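Local coordinates for protein Rubredoxin\:oxygen oxidoreductase (Desulfovibrio gigas, PDB 1E5D) that catalyses the four-electron reduction of dioxygen to two molecules of water, using a diiron centre and flavin mononucleotide as cofactors, at residues Arg191-Tyr194 with Ala195-Asn199; His184-Glu187 with Arg188-Glu192. One frame throughout, in Å; residues are numbered along the deposited sequence.

Contact 1. Residues Arg191-Tyr194 with Ala195-Asn199; sequences REYY and ANIVN. With OXY (oxygen molecule), chain E.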
ATOM      1  N   ARG A 191       8.981  -5.872  20.884  1.00  9.48           N
ATOM      2  CA  ARG A 191       9.757  -5.401  19.739  1.00 17.75           C
ATOM      3  C   ARG A 191       8.793  -4.942  18.653  1.00 19.37           C
ATOM      4  O   ARG A 191       8.990  -3.879  18.060  1.00 21.90           O
ATOM      5  CB  ARG A 191      10.703  -6.500  19.277  1.00 18.20           C
ATOM      6  CG  ARG A 191      11.224  -6.419  17.857  1.00 26.62           C
ATOM      7  CD  ARG A 191      12.374  -7.403  17.625  1.00 30.56           C
ATOM      8  NE  ARG A 191      13.660  -6.701  17.642  1.00 36.56           N
ATOM      9  CZ  ARG A 191      14.631  -6.930  18.512  1.00 37.81           C
ATOM     10  NH1 ARG A 191      14.472  -7.858  19.448  1.00 50.83           N
ATOM     11  NH2 ARG A 191      15.756  -6.234  18.441  1.00 36.04           N
ATOM     12  N   GLU A 192       7.743  -5.735  18.417  1.00 12.32           N
ATOM     13  CA  GLU A 192       6.803  -5.360  17.363  1.00 10.35           C
ATOM     14  C   GLU A 192       6.222  -3.988  17.674  1.00 10.19           C
ATOM     15  O   GLU A 192       6.033  -3.141  16.812  1.00 24.00           O
ATOM     16  CB  GLU A 192       5.686  -6.386  17.211  1.00 15.50           C
ATOM     17  CG  GLU A 192       6.172  -7.727  16.679  1.00 25.27           C
ATOM     18  CD  GLU A 192       5.022  -8.664  16.349  1.00 31.21           C
ATOM     19  OE1 GLU A 192       3.893  -8.360  16.795  1.00 32.71           O
ATOM     20  OE2 GLU A 192       5.266  -9.675  15.650  1.00 40.23           O
ATOM     21  N   TYR A 193       5.950  -3.803  18.962  1.00 11.04           N
ATOM     22  CA  TYR A 193       5.449  -2.506  19.390  1.00  7.97           C
ATOM     23  C   TYR A 193       6.521  -1.440  19.209  1.00  9.56           C
ATOM     24  O   TYR A 193       6.280  -0.402  18.586  1.00 11.60           O
ATOM     25  CB  TYR A 193       4.965  -2.571  20.846  1.00 10.62           C
ATOM     26  CG  TYR A 193       4.312  -1.249  21.205  1.00 17.97           C
ATOM     27  CD1 TYR A 193       3.002  -0.998  20.830  1.00 23.74           C
ATOM     28  CD2 TYR A 193       5.008  -0.266  21.895  1.00 17.39           C
ATOM     29  CE1 TYR A 193       2.400   0.205  21.148  1.00 29.07           C
ATOM     30  CE2 TYR A 193       4.412   0.942  22.215  1.00 25.59           C
ATOM     31  CZ  TYR A 193       3.109   1.166  21.838  1.00 29.63           C
ATOM     32  OH  TYR A 193       2.500   2.361  22.144  1.00 47.17           O
ATOM     33  N   TYR A 194       7.726  -1.676  19.732  1.00 11.44           N
ATOM     34  CA  TYR A 194       8.784  -0.685  19.585  1.00 13.24           C
ATOM     35  C   TYR A 194       9.040  -0.356  18.116  1.00  9.16           C
ATOM     36  O   TYR A 194       9.109   0.816  17.741  1.00 12.27           O
ATOM     37  CB  TYR A 194      10.115  -1.147  20.217  1.00 17.78           C
ATOM     38  CG  TYR A 194      11.135  -0.029  20.290  1.00 17.67           C
ATOM     39  CD1 TYR A 194      11.165   0.805  21.401  1.00 20.87           C
ATOM     40  CD2 TYR A 194      12.059   0.212  19.280  1.00 18.02           C
ATOM     41  CE1 TYR A 194      12.084   1.834  21.492  1.00 22.48           C
ATOM     42  CE2 TYR A 194      12.979   1.236  19.359  1.00 20.35           C
ATOM     43  CZ  TYR A 194      12.990   2.048  20.472  1.00 21.21           C
ATOM     44  OH  TYR A 194      13.897   3.078  20.574  1.00 28.53           O
ATOM     45  N   ALA A 195       9.232  -1.400  17.320  1.00 11.12           N
ATOM     46  CA  ALA A 195       9.700  -1.215  15.951  1.00 11.14           C
ATOM     47  C   ALA A 195       8.769  -0.337  15.127  1.00 17.06           C
ATOM     48  O   ALA A 195       9.250   0.391  14.252  1.00 20.12           O
ATOM     49  CB  ALA A 195       9.889  -2.568  15.268  1.00  0.00           C
ATOM     50  N   ASN A 196       7.469  -0.413  15.409  1.00 13.53           N
ATOM     51  CA  ASN A 196       6.502   0.317  14.588  1.00  9.84           C
ATOM     52  C   ASN A 196       6.008   1.628  15.158  1.00 16.22           C
ATOM     53  O   ASN A 196       5.210   2.293  14.484  1.00 15.89           O
ATOM     54  CB  ASN A 196       5.302  -0.604  14.306  1.00  4.63           C
ATOM     55  CG  ASN A 196       5.742  -1.629  13.267  1.00  9.25           C
ATOM     56  OD1 ASN A 196       5.782  -1.314  12.076  1.00 21.54           O
ATOM     57  ND2 ASN A 196       6.077  -2.815  13.754  1.00  8.70           N
ATOM     58  N   ILE A 197       6.437   2.054  16.349  1.00 19.11           N
ATOM     59  CA  ILE A 197       6.025   3.397  16.758  1.00 20.50           C
ATOM     60  C   ILE A 197       7.115   4.197  17.461  1.00 18.93           C
ATOM     61  O   ILE A 197       7.184   5.417  17.291  1.00 23.47           O
ATOM     62  CB  ILE A 197       4.792   3.348  17.678  1.00 23.30           C
ATOM     63  CG1 ILE A 197       4.395   4.731  18.203  1.00 24.89           C
ATOM     64  CG2 ILE A 197       5.004   2.358  18.799  1.00 26.82           C
ATOM     65  CD1 ILE A 197       2.952   5.087  17.906  1.00 35.56           C
ATOM     66  N   VAL A 198       7.973   3.567  18.252  1.00 15.94           N
ATOM     67  CA  VAL A 198       8.995   4.321  18.972  1.00 13.86           C
ATOM     68  C   VAL A 198      10.309   4.420  18.204  1.00 17.30           C
ATOM     69  O   VAL A 198      11.109   5.316  18.487  1.00 18.54           O
ATOM     70  CB  VAL A 198       9.288   3.689  20.350  1.00 13.35           C
ATOM     71  CG1 VAL A 198      10.209   4.585  21.158  1.00 16.19           C
ATOM     72  CG2 VAL A 198       7.998   3.446  21.114  1.00 18.02           C
ATOM     73  N   ASN A 199      10.564   3.536  17.254  1.00 16.01           N
ATOM     74  CA  ASN A 199      11.844   3.449  16.577  1.00 16.93           C
ATOM     75  C   ASN A 199      12.426   4.765  16.091  1.00 16.84           C
ATOM     76  O   ASN A 199      13.620   5.026  16.288  1.00 19.60           O
ATOM     77  CB  ASN A 199      11.746   2.518  15.359  1.00 17.76           C
ATOM     78  CG  ASN A 199      13.111   1.892  15.115  1.00 19.25           C
ATOM     79  OD1 ASN A 199      13.476   0.924  15.782  1.00 18.17           O
ATOM     80  ND2 ASN A 199      13.842   2.467  14.169  1.00  9.59           N
TER
HETATM   81  O1  OXY E 405      -0.073   3.977  20.903  1.00 13.87           O
HETATM   82  O2  OXY E 405      -0.021   4.170  19.720  1.00 15.46           O
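Tyr193 and Tyr194 each receive the residue four positions on, Ile197 and Val198, in a buried local contact in the C-terminal part of helix 183-198, close to the spatial centre of the chain. Both are CH-pi contacts over a ring face. Ile197 CG2 lies 3.9 Å from the centroid of the Tyr193 ring and only 16° off its normal, displaced slightly toward the rim. The Tyr194 ring is crossed at about a right angle by Val198, whose CB stands 3.9 Å from the ring centroid while CG1 closes to 3.3 Å from Tyr194 CE1. With CG of Tyr194 anti to the backbone N (chi1 -170°), the ring projects outward from the helix and turns one face to Val198 CB and Asn199 N; its hydroxyl is hydrogen-bonded to Thr205 OG1.

The backbone widens here. Tyr194 O accepts from three amides: Ile197 N approaches above the carbonyl plane, whereas Val198 N at 3.0 Å and Asn199 N at 3.1 Å come in at smaller tilts. This sharing marks the wider pi-type turn at 195-198. From within this turn, Asn196 ND2 reaches back to Glu192 O, 3.1 Å away, on an in-plane lone pair with a nearly straight bond (173°). Asn196 OD1 bonds Tyr328 OH and Asn199 ND2 bonds Leu332 O, tying the helix to the flavodoxin-like part of the same chain.

Toward the diiron centre, the Tyr193 hydroxyl makes a weak hydrogen bond of 3.3 Å to O1 of a bound oxygen molecule, and Ile197 CD1 lies 3.6 Å from its O2. Ile197 also touches a flavin mononucleotide. The CH-pi pair Tyr193-Ile197 thus lines the oxygen pocket, consistent with a site where iron and flavin come close, in the metallo-beta-lactamase-like domain of a flavodiiron protein.

Contact 2. Residues His184-Glu187 with Arg188-Glu192; sequences HTLE and RAMRE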
ATOM      1  N   HIS A 184       9.197 -15.371  25.157  1.00 21.59           N
ATOM      2  CA  HIS A 184       9.293 -15.211  23.704  1.00 28.03           C
ATOM      3  C   HIS A 184       8.060 -14.493  23.179  1.00 20.23           C
ATOM      4  O   HIS A 184       8.115 -13.636  22.297  1.00 26.13           O
ATOM      5  CB  HIS A 184       9.489 -16.559  23.014  1.00 29.91           C
ATOM      6  CG  HIS A 184       8.426 -17.558  23.342  1.00 42.66           C
ATOM      7  ND1 HIS A 184       8.551 -18.451  24.387  1.00 46.96           N
ATOM      8  CD2 HIS A 184       7.224 -17.806  22.770  1.00 46.61           C
ATOM      9  CE1 HIS A 184       7.464 -19.204  24.432  1.00 49.51           C
ATOM     10  NE2 HIS A 184       6.639 -18.836  23.464  1.00 47.96           N
ATOM     11  N   THR A 185       6.907 -14.850  23.752  1.00 12.79           N
ATOM     12  CA  THR A 185       5.706 -14.132  23.321  1.00 19.78           C
ATOM     13  C   THR A 185       5.812 -12.663  23.719  1.00 14.83           C
ATOM     14  O   THR A 185       5.633 -11.745  22.924  1.00 24.79           O
ATOM     15  CB  THR A 185       4.428 -14.741  23.917  1.00 26.72           C
ATOM     16  OG1 THR A 185       4.330 -16.120  23.534  1.00 38.08           O
ATOM     17  CG2 THR A 185       3.198 -14.040  23.357  1.00 11.51           C
ATOM     18  N   LEU A 186       6.123 -12.476  24.996  1.00 14.01           N
ATOM     19  CA  LEU A 186       6.216 -11.133  25.544  1.00 14.12           C
ATOM     20  C   LEU A 186       7.234 -10.296  24.786  1.00 15.04           C
ATOM     21  O   LEU A 186       6.986  -9.126  24.497  1.00 19.24           O
ATOM     22  CB  LEU A 186       6.580 -11.189  27.030  1.00 14.97           C
ATOM     23  CG  LEU A 186       6.889  -9.844  27.687  1.00 18.76           C
ATOM     24  CD1 LEU A 186       5.715  -8.895  27.482  1.00 18.40           C
ATOM     25  CD2 LEU A 186       7.222 -10.029  29.155  1.00 16.47           C
ATOM     26  N   GLU A 187       8.379 -10.907  24.486  1.00 14.23           N
ATOM     27  CA  GLU A 187       9.463 -10.161  23.856  1.00 17.17           C
ATOM     28  C   GLU A 187       9.118  -9.773  22.421  1.00 17.23           C
ATOM     29  O   GLU A 187       9.356  -8.634  22.010  1.00 19.96           O
ATOM     30  CB  GLU A 187      10.767 -10.959  23.876  1.00 19.68           C
ATOM     31  CG  GLU A 187      12.016 -10.092  23.743  1.00 26.00           C
ATOM     32  CD  GLU A 187      12.398  -9.859  22.290  1.00 25.41           C
ATOM     33  OE1 GLU A 187      12.189 -10.818  21.511  1.00 31.27           O
ATOM     34  OE2 GLU A 187      12.848  -8.749  21.946  1.00 25.82           O
ATOM     35  N   ARG A 188       8.602 -10.729  21.662  1.00 10.39           N
ATOM     36  CA  ARG A 188       8.276 -10.460  20.262  1.00 14.65           C
ATOM     37  C   ARG A 188       7.302  -9.297  20.174  1.00 12.25           C
ATOM     38  O   ARG A 188       7.417  -8.404  19.340  1.00 18.97           O
ATOM     39  CB  ARG A 188       7.713 -11.720  19.617  1.00 14.12           C
ATOM     40  CG  ARG A 188       7.217 -11.546  18.195  1.00 31.34           C
ATOM     41  CD  ARG A 188       8.249 -10.908  17.279  1.00 42.16           C
ATOM     42  NE  ARG A 188       7.642 -10.311  16.096  1.00 52.65           N
ATOM     43  CZ  ARG A 188       7.971 -10.529  14.833  1.00 56.49           C
ATOM     44  NH1 ARG A 188       8.951 -11.369  14.527  1.00 53.27           N
ATOM     45  NH2 ARG A 188       7.320  -9.904  13.861  1.00 65.98           N
ATOM     46  N   ALA A 189       6.314  -9.284  21.066  1.00 11.70           N
ATOM     47  CA  ALA A 189       5.318  -8.213  21.039  1.00 14.26           C
ATOM     48  C   ALA A 189       5.911  -6.878  21.464  1.00 14.03           C
ATOM     49  O   ALA A 189       5.504  -5.800  21.022  1.00 25.66           O
ATOM     50  CB  ALA A 189       4.141  -8.581  21.930  1.00  0.72           C
ATOM     51  N   MET A 190       6.907  -6.930  22.353  1.00 12.38           N
ATOM     52  CA  MET A 190       7.515  -5.661  22.751  1.00 16.34           C
ATOM     53  C   MET A 190       8.249  -5.016  21.583  1.00 14.81           C
ATOM     54  O   MET A 190       8.156  -3.816  21.338  1.00 17.58           O
ATOM     55  CB  MET A 190       8.488  -5.881  23.898  1.00 14.28           C
ATOM     56  CG  MET A 190       7.785  -6.152  25.224  1.00 15.67           C
ATOM     57  SD  MET A 190       9.032  -6.663  26.433  1.00 26.02           S
ATOM     58  CE  MET A 190      10.000  -5.151  26.481  1.00 23.68           C
ATOM     59  N   ARG A 191       8.981  -5.872  20.884  1.00  9.48           N
ATOM     60  CA  ARG A 191       9.757  -5.401  19.739  1.00 17.75           C
ATOM     61  C   ARG A 191       8.793  -4.942  18.653  1.00 19.37           C
ATOM     62  O   ARG A 191       8.990  -3.879  18.060  1.00 21.90           O
ATOM     63  CB  ARG A 191      10.703  -6.500  19.277  1.00 18.20           C
ATOM     64  CG  ARG A 191      11.224  -6.419  17.857  1.00 26.62           C
ATOM     65  CD  ARG A 191      12.374  -7.403  17.625  1.00 30.56           C
ATOM     66  NE  ARG A 191      13.660  -6.701  17.642  1.00 36.56           N
ATOM     67  CZ  ARG A 191      14.631  -6.930  18.512  1.00 37.81           C
ATOM     68  NH1 ARG A 191      14.472  -7.858  19.448  1.00 50.83           N
ATOM     69  NH2 ARG A 191      15.756  -6.234  18.441  1.00 36.04           N
ATOM     70  N   GLU A 192       7.743  -5.735  18.417  1.00 12.32           N
ATOM     71  CA  GLU A 192       6.803  -5.360  17.363  1.00 10.35           C
ATOM     72  C   GLU A 192       6.222  -3.988  17.674  1.00 10.19           C
ATOM     73  O   GLU A 192       6.033  -3.141  16.812  1.00 24.00           O
ATOM     74  CB  GLU A 192       5.686  -6.386  17.211  1.00 15.50           C
ATOM     75  CG  GLU A 192       6.172  -7.727  16.679  1.00 25.27           C
ATOM     76  CD  GLU A 192       5.022  -8.664  16.349  1.00 31.21           C
ATOM     77  OE1 GLU A 192       3.893  -8.360  16.795  1.00 32.71           O
ATOM     78  OE2 GLU A 192       5.266  -9.675  15.650  1.00 40.23           O
TER
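Glu187 reaches one turn along an alpha helix to Arg191, an i to i+4 salt bridge in the metallo-beta-lactamase-like domain, with OE2 of Glu187 3.1 Å from NH1 of Arg191. The two side chains run side by side and point the same way, but carboxylate and guanidinium planes are turned 62° apart, so the groups do not meet as a flat, two-pronged pair. Glu187 gets there by a bend: its chain turns at chi2 (-88°), which swings the carboxylate along the helix. Tyr246 OH, from helix 233-248, also bonds Glu187 OE2, so this oxygen has two polar partners, one of them on the neighbouring helix.

Arg188 meets the preceding turn through its backbone, N donating to His184 O over 3.0 Å, and its CB rests close to the same carbonyl. Its guanidinium heads the other way along the helix, to a second i to i+4 salt bridge with Glu192, while NH1 continues to Glu300. The two pairs start at adjacent residues and run in opposite order of charge, acid to base and base to acid.

Met190 takes the apolar side, against Phe238 and Phe230. There it crosses Leu186 obliquely: Met190 SD lies 4.0 Å from Leu186 CG, and Met190 CG approaches Leu186 O to 3.2 Å.

In the fold
Contacts 1 and 2 are overlapping portions of helix 183-198, contact 1 running on to Asn199; they share Arg191 and Glu192, and their centres are about 10 Å apart. The i to i+4 spacing recurs in both, yet the chemistry follows depth. In contact 2, farther from the centre of the chain and partly buried, that spacing serves charged pairs, with a sulfur-containing apolar pair turned inward. Contact 1, in the core, uses it to lay aliphatic groups over tyrosine rings, and its buried polar side chains are amides and tyrosine hydroxyls, the charged Arg191 and Glu192 being those shared with contact 2. Regular helical bonding in 184-192 gives way to a wider turn in 195-198, where the helix reaches the oxygen pocket.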